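Local coordinates for MHC class I-like protein MILL2 (Mus musculus, PDB 6A97), which binds heparan sulfate proteoglycans on the surface of fibroblasts and is a GPI-anchored member of the MHC class I family, at residues Asn76-Cys79 with Ala80-Thr83; Glu99-Asn102 with Gln103-Glu107; Thr142-Gln145 with Lys146-Thr149; Lys161-Trp164 with Lys165-Pro169. All coordinates share one frame; numbering follows the deposited sequence.

Contact 1. Residues Asn76-Cys79 with Ala80-Thr83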
loop_
_atom_site.group_PDB
_atom_site.type_symbol
_atom_site.label_atom_id
_atom_site.label_comp_id
_atom_site.label_asym_id
_atom_site.label_seq_id
_atom_site.Cartn_x
_atom_site.Cartn_y
_atom_site.Cartn_z
ATOM N N ASN A 76 -6.701 -13.765 -32.294
ATOM C CA ASN A 76 -6.236 -13.237 -33.573
ATOM C C ASN A 76 -7.368 -12.668 -34.428
ATOM O O ASN A 76 -7.194 -11.658 -35.106
ATOM C CB ASN A 76 -5.491 -14.321 -34.355
ATOM C CG ASN A 76 -4.187 -14.722 -33.694
ATOM O OD1 ASN A 76 -3.638 -13.981 -32.875
ATOM N ND2 ASN A 76 -3.681 -15.894 -34.049
ATOM N N GLU A 77 -8.526 -13.320 -34.394
ATOM C CA GLU A 77 -9.697 -12.825 -35.107
ATOM C C GLU A 77 -10.202 -11.533 -34.474
ATOM O O GLU A 77 -10.596 -10.594 -35.170
ATOM C CB GLU A 77 -10.805 -13.880 -35.120
ATOM C CG GLU A 77 -12.045 -13.469 -35.896
ATOM C CD GLU A 77 -13.133 -14.524 -35.864
ATOM O OE1 GLU A 77 -12.806 -15.730 -35.912
ATOM O OE2 GLU A 77 -14.321 -14.145 -35.791
ATOM N N THR A 78 -10.170 -11.490 -33.146
ATOM C CA THR A 78 -10.589 -10.312 -32.398
ATOM C C THR A 78 -9.720 -9.112 -32.752
ATOM O O THR A 78 -10.217 -7.995 -32.900
ATOM C CB THR A 78 -10.532 -10.566 -30.874
ATOM O OG1 THR A 78 -11.499 -11.562 -30.523
ATOM C CG2 THR A 78 -10.829 -9.289 -30.092
ATOM N N CYS A 79 -8.421 -9.350 -32.897
ATOM C CA CYS A 79 -7.492 -8.290 -33.270
ATOM C C CYS A 79 -7.762 -7.798 -34.687
ATOM O O CYS A 79 -7.690 -6.599 -34.958
ATOM C CB CYS A 79 -6.042 -8.770 -33.144
ATOM S SG CYS A 79 -5.428 -8.752 -31.434
ATOM N N ALA A 80 -8.063 -8.726 -35.589
ATOM C CA ALA A 80 -8.397 -8.362 -36.963
ATOM C C ALA A 80 -9.586 -7.399 -36.972
ATOM O O ALA A 80 -9.532 -6.332 -37.580
ATOM C CB ALA A 80 -8.703 -9.602 -37.782
ATOM N N ARG A 81 -10.643 -7.779 -36.262
ATOM C CA ARG A 81 -11.848 -6.968 -36.179
ATOM C C ARG A 81 -11.595 -5.626 -35.511
ATOM O O ARG A 81 -11.952 -4.576 -36.044
ATOM C CB ARG A 81 -12.942 -7.722 -35.419
ATOM C CG ARG A 81 -14.211 -6.904 -35.198
ATOM C CD ARG A 81 -15.306 -7.711 -34.514
ATOM N NE ARG A 81 -14.878 -8.235 -33.220
ATOM C CZ ARG A 81 -14.519 -9.498 -33.007
ATOM N NH1 ARG A 81 -14.544 -10.373 -34.005
ATOM N NH2 ARG A 81 -14.140 -9.890 -31.798
ATOM N N GLU A 82 -10.966 -5.654 -34.343
ATOM C CA GLU A 82 -10.889 -4.449 -33.538
ATOM C C GLU A 82 -9.808 -3.483 -34.008
ATOM O O GLU A 82 -9.925 -2.286 -33.773
ATOM C CB GLU A 82 -10.687 -4.801 -32.060
ATOM C CG GLU A 82 -11.888 -5.521 -31.437
ATOM C CD GLU A 82 -13.201 -4.740 -31.546
ATOM O OE1 GLU A 82 -14.270 -5.362 -31.373
ATOM O OE2 GLU A 82 -13.177 -3.513 -31.784
ATOM N N THR A 83 -8.768 -3.974 -34.681
ATOM C CA THR A 83 -7.813 -3.045 -35.288
ATOM C C THR A 83 -8.452 -2.370 -36.503
ATOM O O THR A 83 -8.203 -1.195 -36.775
ATOM C CB THR A 83 -6.501 -3.726 -35.716
ATOM O OG1 THR A 83 -6.797 -4.828 -36.577
ATOM C CG2 THR A 83 -5.708 -4.207 -34.495
#
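Thr83 and Cys79 form the tight part of this turn of helix 75-96, in the alpha-1 part of the MHC class I platform. Cys79 O takes two bonds from opposite faces of its carbonyl plane, the helical one from Thr83 N at 2.9 Å and a shorter one of 2.6 Å from the hydroxyl Thr83 OG1. Threonine suits the site because its hydroxyl, set between backbone N and carbonyl carbon (chi1 54°), reaches the carbonyl one turn earlier. Cys79 SG is in a disulfide with Cys68, which ties the helix to strand 66-68. The flank of Glu77, Thr78, Arg81 and Glu82 loosens outward. At its buried inner end Glu82 CG packs 3.3 Å from Thr78 O, while its carboxylate reaches Arg188 and Asn85. Arg81 lays one guanidinium face over Thr78, with NH2 3.6 Å from Thr78 CA, and its NE makes a weak salt bridge to Glu82 OE1 at 3.5 Å. At the exposed solvent end Glu77 OE2 stays 4.2 Å from Arg81 NH1, beyond a salt bridge, the two planes 80° apart. Glu77 and Arg81 can probably attract only weakly at this distance, whereas the two arginines near Glu82 would probably favour its negative form.

Contact 2. Residues Glu99-Asn102 with Gln103-Glu107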
loop_
_atom_site.group_PDB
_atom_site.type_symbol
_atom_site.label_atom_id
_atom_site.label_comp_id
_atom_site.label_asym_id
_atom_site.label_seq_id
_atom_site.Cartn_x
_atom_site.Cartn_y
_atom_site.Cartn_z
ATOM N N GLU A 99 -9.668 21.219 -36.653
ATOM C CA GLU A 99 -9.483 22.663 -36.580
ATOM C C GLU A 99 -8.443 23.038 -35.528
ATOM O O GLU A 99 -7.651 23.954 -35.738
ATOM C CB GLU A 99 -10.814 23.364 -36.300
ATOM C CG GLU A 99 -11.025 24.619 -37.140
ATOM C CD GLU A 99 -11.390 24.314 -38.590
ATOM O OE1 GLU A 99 -11.397 23.126 -38.983
ATOM O OE2 GLU A 99 -11.661 25.271 -39.347
ATOM N N VAL A 100 -8.426 22.321 -34.407
ATOM C CA VAL A 100 -7.386 22.539 -33.403
ATOM C C VAL A 100 -6.018 22.224 -34.003
ATOM O O VAL A 100 -5.062 22.984 -33.837
ATOM C CB VAL A 100 -7.612 21.688 -32.137
ATOM C CG1 VAL A 100 -6.366 21.694 -31.261
ATOM C CG2 VAL A 100 -8.815 22.209 -31.357
ATOM N N ILE A 101 -5.935 21.109 -34.722
ATOM C CA ILE A 101 -4.696 20.723 -35.385
ATOM C C ILE A 101 -4.238 21.772 -36.404
ATOM O O ILE A 101 -3.059 22.131 -36.448
ATOM C CB ILE A 101 -4.842 19.355 -36.087
ATOM C CG1 ILE A 101 -4.913 18.231 -35.049
ATOM C CG2 ILE A 101 -3.687 19.116 -37.043
ATOM C CD1 ILE A 101 -5.184 16.864 -35.637
ATOM N N ASN A 102 -5.168 22.264 -37.219
ATOM C CA ASN A 102 -4.839 23.288 -38.209
ATOM C C ASN A 102 -4.288 24.565 -37.570
ATOM O O ASN A 102 -3.303 25.129 -38.038
ATOM C CB ASN A 102 -6.064 23.618 -39.058
ATOM C CG ASN A 102 -6.335 22.564 -40.116
ATOM O OD1 ASN A 102 -5.406 21.994 -40.687
ATOM N ND2 ASN A 102 -7.610 22.295 -40.379
ATOM N N GLN A 103 -4.918 25.006 -36.485
ATOM C CA GLN A 103 -4.523 26.245 -35.818
ATOM C C GLN A 103 -3.182 26.109 -35.109
ATOM O O GLN A 103 -2.368 27.025 -35.156
ATOM C CB GLN A 103 -5.602 26.691 -34.820
ATOM C CG GLN A 103 -6.939 27.055 -35.458
ATOM C CD GLN A 103 -6.822 28.183 -36.484
ATOM O OE1 GLN A 103 -6.118 29.176 -36.266
ATOM N NE2 GLN A 103 -7.506 28.023 -37.617
ATOM N N LYS A 104 -2.946 24.965 -34.472
ATOM C CA LYS A 104 -1.672 24.729 -33.800
ATOM C C LYS A 104 -0.543 24.470 -34.794
ATOM O O LYS A 104 0.629 24.723 -34.502
ATOM C CB LYS A 104 -1.782 23.557 -32.820
ATOM C CG LYS A 104 -2.543 23.891 -31.541
ATOM C CD LYS A 104 -1.953 25.123 -30.855
ATOM C CE LYS A 104 -2.546 25.324 -29.466
ATOM N NZ LYS A 104 -2.164 26.640 -28.876
ATOM N N SER A 105 -0.895 23.970 -35.973
ATOM C CA SER A 105 0.102 23.705 -37.007
ATOM C C SER A 105 0.734 24.990 -37.530
ATOM O O SER A 105 1.778 24.957 -38.178
ATOM C CB SER A 105 -0.521 22.926 -38.163
ATOM O OG SER A 105 -0.887 21.621 -37.751
ATOM N N GLN A 106 0.099 26.122 -37.244
ATOM C CA GLN A 106 0.605 27.415 -37.691
ATOM C C GLN A 106 1.729 27.926 -36.795
ATOM O O GLN A 106 2.492 28.808 -37.194
ATOM C CB GLN A 106 -0.526 28.443 -37.737
ATOM C CG GLN A 106 -1.612 28.123 -38.750
ATOM C CD GLN A 106 -2.510 29.313 -39.033
ATOM O OE1 GLN A 106 -2.097 30.465 -38.892
ATOM N NE2 GLN A 106 -3.748 29.040 -39.431
ATOM N N GLU A 107 1.825 27.371 -35.588
ATOM C CA GLU A 107 2.816 27.818 -34.611
ATOM C C GLU A 107 4.246 27.536 -35.070
ATOM O O GLU A 107 4.542 26.476 -35.622
ATOM C CB GLU A 107 2.577 27.152 -33.251
ATOM C CG GLU A 107 1.271 27.535 -32.567
ATOM C CD GLU A 107 1.167 29.023 -32.273
ATOM O OE1 GLU A 107 2.212 29.651 -31.998
ATOM O OE2 GLU A 107 0.040 29.560 -32.300
#
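With chi1 at -67°, Ser105 carries OG beside its own backbone N and anti to its carbonyl carbon, which turns the hydroxyl back toward Ile101. OG bonds to Ile101 O at 2.6 Å, standing 40° above the carbonyl plane, while Ser105 N reaches the same oxygen at 2.9 Å from the opposite face. Serine suits this place because its short hydroxyl adds a second donor to a carbonyl near the end of the helix. Ile101 CG2 lies 3.8 Å from Ser105 OG, and both side chains also meet nearby loops, Ile101 at Thr40 and Ser105 at Leu34. Here helix 98-104, the short last helix of the alpha-1 half of the MHC class I platform, runs into a type I beta turn from Lys104 to Glu107, in which Glu107 N bonds to Lys104 O at 3.1 Å. Gln103 CG, beside its own backbone N, sits 3.2 Å from Glu99 O; the bend beyond it at chi2 (-59°) turns the amide end toward Phe163 and Trp164 of helix 158-167. Lys104 CG lies 3.5 Å from Val100 O and 4.4 Å from Val100 CG1. The lysine chain then bends at chi2 and runs extended from there, and its long aliphatic part lets the ammonium make a cation-pi contact with Tyr135 while passing Phe140. Val100, buried and branched, packs on Phe140 too. Asn102 puts its amide to a different use, with OD1 accepting from Ser37 N, while its backbone O lies 3.5 Å from Gln106 CG.

Contact 3. Residues Thr142-Gln145 with Lys146-Thr149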
loop_
_atom_site.group_PDB
_atom_site.type_symbol
_atom_site.label_atom_id
_atom_site.label_comp_id
_atom_site.label_asym_id
_atom_site.label_seq_id
_atom_site.Cartn_x
_atom_site.Cartn_y
_atom_site.Cartn_z
ATOM N N THR A 142 -10.574 21.366 -21.775
ATOM C CA THR A 142 -11.316 20.313 -21.097
ATOM C C THR A 142 -12.786 20.433 -21.460
ATOM O O THR A 142 -13.364 21.518 -21.366
ATOM C CB THR A 142 -11.157 20.389 -19.565
ATOM O OG1 THR A 142 -9.804 20.083 -19.204
ATOM C CG2 THR A 142 -12.104 19.407 -18.872
ATOM N N PHE A 143 -13.397 19.332 -21.881
ATOM C CA PHE A 143 -14.806 19.373 -22.244
ATOM C C PHE A 143 -15.679 19.238 -21.001
ATOM O O PHE A 143 -15.577 18.264 -20.256
ATOM C CB PHE A 143 -15.147 18.280 -23.260
ATOM C CG PHE A 143 -16.549 18.373 -23.792
ATOM C CD1 PHE A 143 -16.885 19.340 -24.726
ATOM C CD2 PHE A 143 -17.533 17.504 -23.349
ATOM C CE1 PHE A 143 -18.174 19.439 -25.211
ATOM C CE2 PHE A 143 -18.827 17.594 -23.834
ATOM C CZ PHE A 143 -19.147 18.562 -24.765
ATOM N N ASP A 144 -16.537 20.229 -20.781
ATOM C CA ASP A 144 -17.400 20.241 -19.604
ATOM C C ASP A 144 -18.660 19.421 -19.861
ATOM O O ASP A 144 -19.533 19.833 -20.623
ATOM C CB ASP A 144 -17.761 21.679 -19.223
ATOM C CG ASP A 144 -18.404 21.778 -17.849
ATOM O OD1 ASP A 144 -17.871 22.527 -17.001
ATOM O OD2 ASP A 144 -19.437 21.114 -17.614
ATOM N N GLN A 145 -18.743 18.260 -19.217
ATOM C CA GLN A 145 -19.849 17.328 -19.416
ATOM C C GLN A 145 -21.204 17.954 -19.093
ATOM O O GLN A 145 -22.186 17.732 -19.804
ATOM C CB GLN A 145 -19.641 16.075 -18.562
ATOM C CG GLN A 145 -18.338 15.353 -18.846
ATOM C CD GLN A 145 -18.269 14.831 -20.269
ATOM O OE1 GLN A 145 -17.237 14.941 -20.933
ATOM N NE2 GLN A 145 -19.371 14.254 -20.745
ATOM N N LYS A 146 -21.253 18.730 -18.014
ATOM C CA LYS A 146 -22.488 19.390 -17.601
ATOM C C LYS A 146 -22.878 20.503 -18.568
ATOM O O LYS A 146 -24.032 20.609 -18.983
ATOM C CB LYS A 146 -22.345 19.957 -16.184
ATOM C CG LYS A 146 -22.035 18.915 -15.122
ATOM C CD LYS A 146 -23.220 17.986 -14.907
ATOM C CE LYS A 146 -22.943 16.976 -13.808
ATOM N NZ LYS A 146 -21.908 15.988 -14.231
ATOM N N THR A 147 -21.898 21.322 -18.930
ATOM C CA THR A 147 -22.131 22.525 -19.721
ATOM C C THR A 147 -22.218 22.230 -21.225
ATOM O O THR A 147 -22.908 22.935 -21.964
ATOM C CB THR A 147 -21.015 23.565 -19.436
ATOM O OG1 THR A 147 -21.205 24.111 -18.124
ATOM C CG2 THR A 147 -21.040 24.704 -20.433
ATOM N N LEU A 148 -21.538 21.166 -21.656
ATOM C CA LEU A 148 -21.412 20.798 -23.072
ATOM C C LEU A 148 -20.651 21.861 -23.859
ATOM O O LEU A 148 -20.974 22.148 -25.010
ATOM C CB LEU A 148 -22.781 20.548 -23.717
ATOM C CG LEU A 148 -23.639 19.435 -23.116
ATOM C CD1 LEU A 148 -24.881 19.216 -23.965
ATOM C CD2 LEU A 148 -22.839 18.147 -22.983
ATOM N N THR A 149 -19.635 22.436 -23.228
ATOM C CA THR A 149 -18.772 23.410 -23.883
ATOM C C THR A 149 -17.330 23.161 -23.451
ATOM O O THR A 149 -17.081 22.538 -22.418
ATOM C CB THR A 149 -19.189 24.866 -23.544
ATOM O OG1 THR A 149 -20.617 24.979 -23.570
ATOM C CG2 THR A 149 -18.592 25.860 -24.535
#
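Two backbone bonds close this beta hairpin, Asp144 N to Thr149 O at 2.9 Å and Leu148 N to Asp144 O at 2.6 Å, with Leu148 in the left-handed helical region. The hairpin joins strand 138-144 to strand 149-152, the outermost strand at this end of the eight-stranded antiparallel sheet that floors the MHC class I platform. Asp144 also grips the loop with its side chain. Since CG is anti to the backbone N (chi1 -168°), OD2 swings toward the turn and accepts Thr147 N at 2.8 Å, the donor standing 45° out of the carboxylate plane. The short carboxylate suits this site because it can reach an amide three residues on, and Thr147 CB rests 3.4 Å from the same OD2. On the other side of the strand, Phe143 is buried. Its ring crosses Leu148 obliquely, with CZ 3.6 Å from Leu148 CA and 4.1 Å from Leu148 CD2. The ring also meets Trp150 edge-to-face and touches Val174 of helix 171-193, so a flat apolar group fits between loop and helix. Leu148 in turn touches Lys175 of that helix. The forked end of Leu148 curls back over the start of the loop, where Leu148 CD2 lies 3.3 Å from Gln145 O.

Contact 4. Residues Lys161-Trp164 with Lys165-Pro169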
loop_
_atom_site.group_PDB
_atom_site.type_symbol
_atom_site.label_atom_id
_atom_site.label_comp_id
_atom_site.label_asym_id
_atom_site.label_seq_id
_atom_site.Cartn_x
_atom_site.Cartn_y
_atom_site.Cartn_z
ATOM N N LYS A 161 -10.157 32.506 -25.146
ATOM C CA LYS A 161 -11.172 31.570 -24.670
ATOM C C LYS A 161 -12.265 31.380 -25.715
ATOM O O LYS A 161 -12.603 30.249 -26.070
ATOM C CB LYS A 161 -11.796 32.046 -23.358
ATOM C CG LYS A 161 -10.980 31.744 -22.107
ATOM C CD LYS A 161 -11.683 32.279 -20.858
ATOM C CE LYS A 161 -10.823 32.125 -19.609
ATOM N NZ LYS A 161 -10.683 30.702 -19.181
ATOM N N MET A 162 -12.813 32.493 -26.198
ATOM C CA MET A 162 -13.847 32.464 -27.228
ATOM C C MET A 162 -13.334 31.787 -28.496
ATOM O O MET A 162 -14.031 30.972 -29.091
ATOM C CB MET A 162 -14.333 33.882 -27.544
ATOM C CG MET A 162 -15.114 34.533 -26.401
ATOM S SD MET A 162 -15.556 36.256 -26.727
ATOM C CE MET A 162 -15.842 36.219 -28.496
ATOM N N PHE A 163 -12.114 32.133 -28.891
ATOM C CA PHE A 163 -11.464 31.523 -30.043
ATOM C C PHE A 163 -11.463 29.996 -29.966
ATOM O O PHE A 163 -11.865 29.325 -30.918
ATOM C CB PHE A 163 -10.028 32.038 -30.175
ATOM C CG PHE A 163 -9.301 31.525 -31.393
ATOM C CD1 PHE A 163 -8.604 30.324 -31.356
ATOM C CD2 PHE A 163 -9.306 32.253 -32.572
ATOM C CE1 PHE A 163 -7.935 29.856 -32.474
ATOM C CE2 PHE A 163 -8.639 31.791 -33.695
ATOM C CZ PHE A 163 -7.952 30.593 -33.646
ATOM N N TRP A 164 -11.011 29.450 -28.839
ATOM C CA TRP A 164 -10.887 28.000 -28.703
ATOM C C TRP A 164 -12.236 27.339 -28.450
ATOM O O TRP A 164 -12.430 26.173 -28.784
ATOM C CB TRP A 164 -9.895 27.632 -27.584
ATOM C CG TRP A 164 -8.475 27.959 -27.941
ATOM C CD1 TRP A 164 -7.663 28.862 -27.321
ATOM C CD2 TRP A 164 -7.711 27.411 -29.025
ATOM N NE1 TRP A 164 -6.439 28.905 -27.944
ATOM C CE2 TRP A 164 -6.444 28.029 -28.995
ATOM C CE3 TRP A 164 -7.974 26.459 -30.015
ATOM C CZ2 TRP A 164 -5.440 27.719 -29.910
ATOM C CZ3 TRP A 164 -6.979 26.157 -30.927
ATOM C CH2 TRP A 164 -5.726 26.782 -30.866
ATOM N N LYS A 165 -13.174 28.076 -27.863
ATOM C CA LYS A 165 -14.515 27.540 -27.656
ATOM C C LYS A 165 -15.219 27.254 -28.988
ATOM O O LYS A 165 -16.133 26.433 -29.047
ATOM C CB LYS A 165 -15.364 28.499 -26.814
ATOM C CG LYS A 165 -15.112 28.416 -25.313
ATOM C CD LYS A 165 -16.051 29.343 -24.555
ATOM C CE LYS A 165 -15.736 29.385 -23.063
ATOM N NZ LYS A 165 -16.101 28.131 -22.343
ATOM N N THR A 166 -14.788 27.926 -30.053
ATOM C CA THR A 166 -15.420 27.761 -31.361
ATOM C C THR A 166 -14.642 26.838 -32.300
ATOM O O THR A 166 -15.214 26.278 -33.234
ATOM C CB THR A 166 -15.612 29.117 -32.077
ATOM O OG1 THR A 166 -14.350 29.602 -32.551
ATOM C CG2 THR A 166 -16.242 30.139 -31.143
ATOM N N HIS A 167 -13.343 26.681 -32.059
ATOM C CA HIS A 167 -12.507 25.867 -32.942
ATOM C C HIS A 167 -12.241 24.475 -32.377
ATOM O O HIS A 167 -11.672 23.622 -33.057
ATOM C CB HIS A 167 -11.180 26.574 -33.225
ATOM C CG HIS A 167 -11.321 27.795 -34.079
ATOM N ND1 HIS A 167 -11.572 29.044 -33.555
ATOM C CD2 HIS A 167 -11.248 27.957 -35.421
ATOM C CE1 HIS A 167 -11.647 29.924 -34.538
ATOM N NE2 HIS A 167 -11.454 29.291 -35.680
ATOM N N ALA A 168 -12.650 24.255 -31.133
ATOM C CA ALA A 168 -12.531 22.943 -30.509
ATOM C C ALA A 168 -13.610 22.013 -31.074
ATOM O O ALA A 168 -14.603 22.497 -31.617
ATOM C CB ALA A 168 -12.645 23.071 -28.991
ATOM N N PRO A 169 -13.417 20.681 -30.961
ATOM C CA PRO A 169 -14.382 19.698 -31.483
ATOM C C PRO A 169 -15.843 20.036 -31.171
ATOM O O PRO A 169 -16.172 20.314 -30.018
ATOM C CB PRO A 169 -13.969 18.405 -30.775
ATOM C CG PRO A 169 -12.496 18.546 -30.604
ATOM C CD PRO A 169 -12.237 20.020 -30.370
#
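Phe163 and His167 stack face to face, one turn apart at the end of helix 158-167, the first, short helix of the alpha-2 half of the MHC class I platform. The ring centroids are 4.2 Å apart and the planes differ by 24°, with His167 ND1 over the centre of the phenyl ring. Phe163 reaches this position because its CG is anti to the backbone N (chi1 -176°), which leans the ring along the helix toward the later residue. The imidazole is fixed by a second contact: ND1 donates to Phe163 O at 2.7 Å, nearly straight at 170° and in the plane of the ring. Histidine suits the site because one flat group offers both a stacking face and an N-H at its rim. From the opposite face of the same carbonyl, Thr166 OG1 donates to Phe163 O at 3.0 Å. Phe163 meets Trp164 differently, its CD1 lying 3.8 Å above the centre of the indole face. Trp164 in turn packs edge-to-face with Phe140 and touches Gln103 and Lys104, joining this helix to helix 98-104 and the sheet. Lys165 spends its length on reaching Trp150 O with NZ, while its CG lies 3.2 Å from Lys161 O. After His167 the chain leaves the helix, and Ala168 N still reaches back to Trp164 O in a weak bond of 3.0 Å.

How the contacts relate
All four contacts belong to the platform, and none is a deep core. Contact 2 is partly buried, whereas contacts 1, 3 and 4 lie at the surface. Contact 1 stands apart, its centre 33 Å or more from the others, and relies on charged side chains and a disulfide. Contacts 2 and 4 occupy neighbouring helices, 98-104 and 158-167, that touch through Glu99 with His167 and Gln103 with Phe163; aromatic rings dominate contact 4, mixed aliphatic and polar groups contact 2. Contact 3, a hairpin at the edge of the sheet, meets contact 4 through Thr149 and Lys165. In each helical contact a side-chain hydroxyl donates to a backbone carbonyl; in the hairpin a carboxylate accepts a backbone N-H.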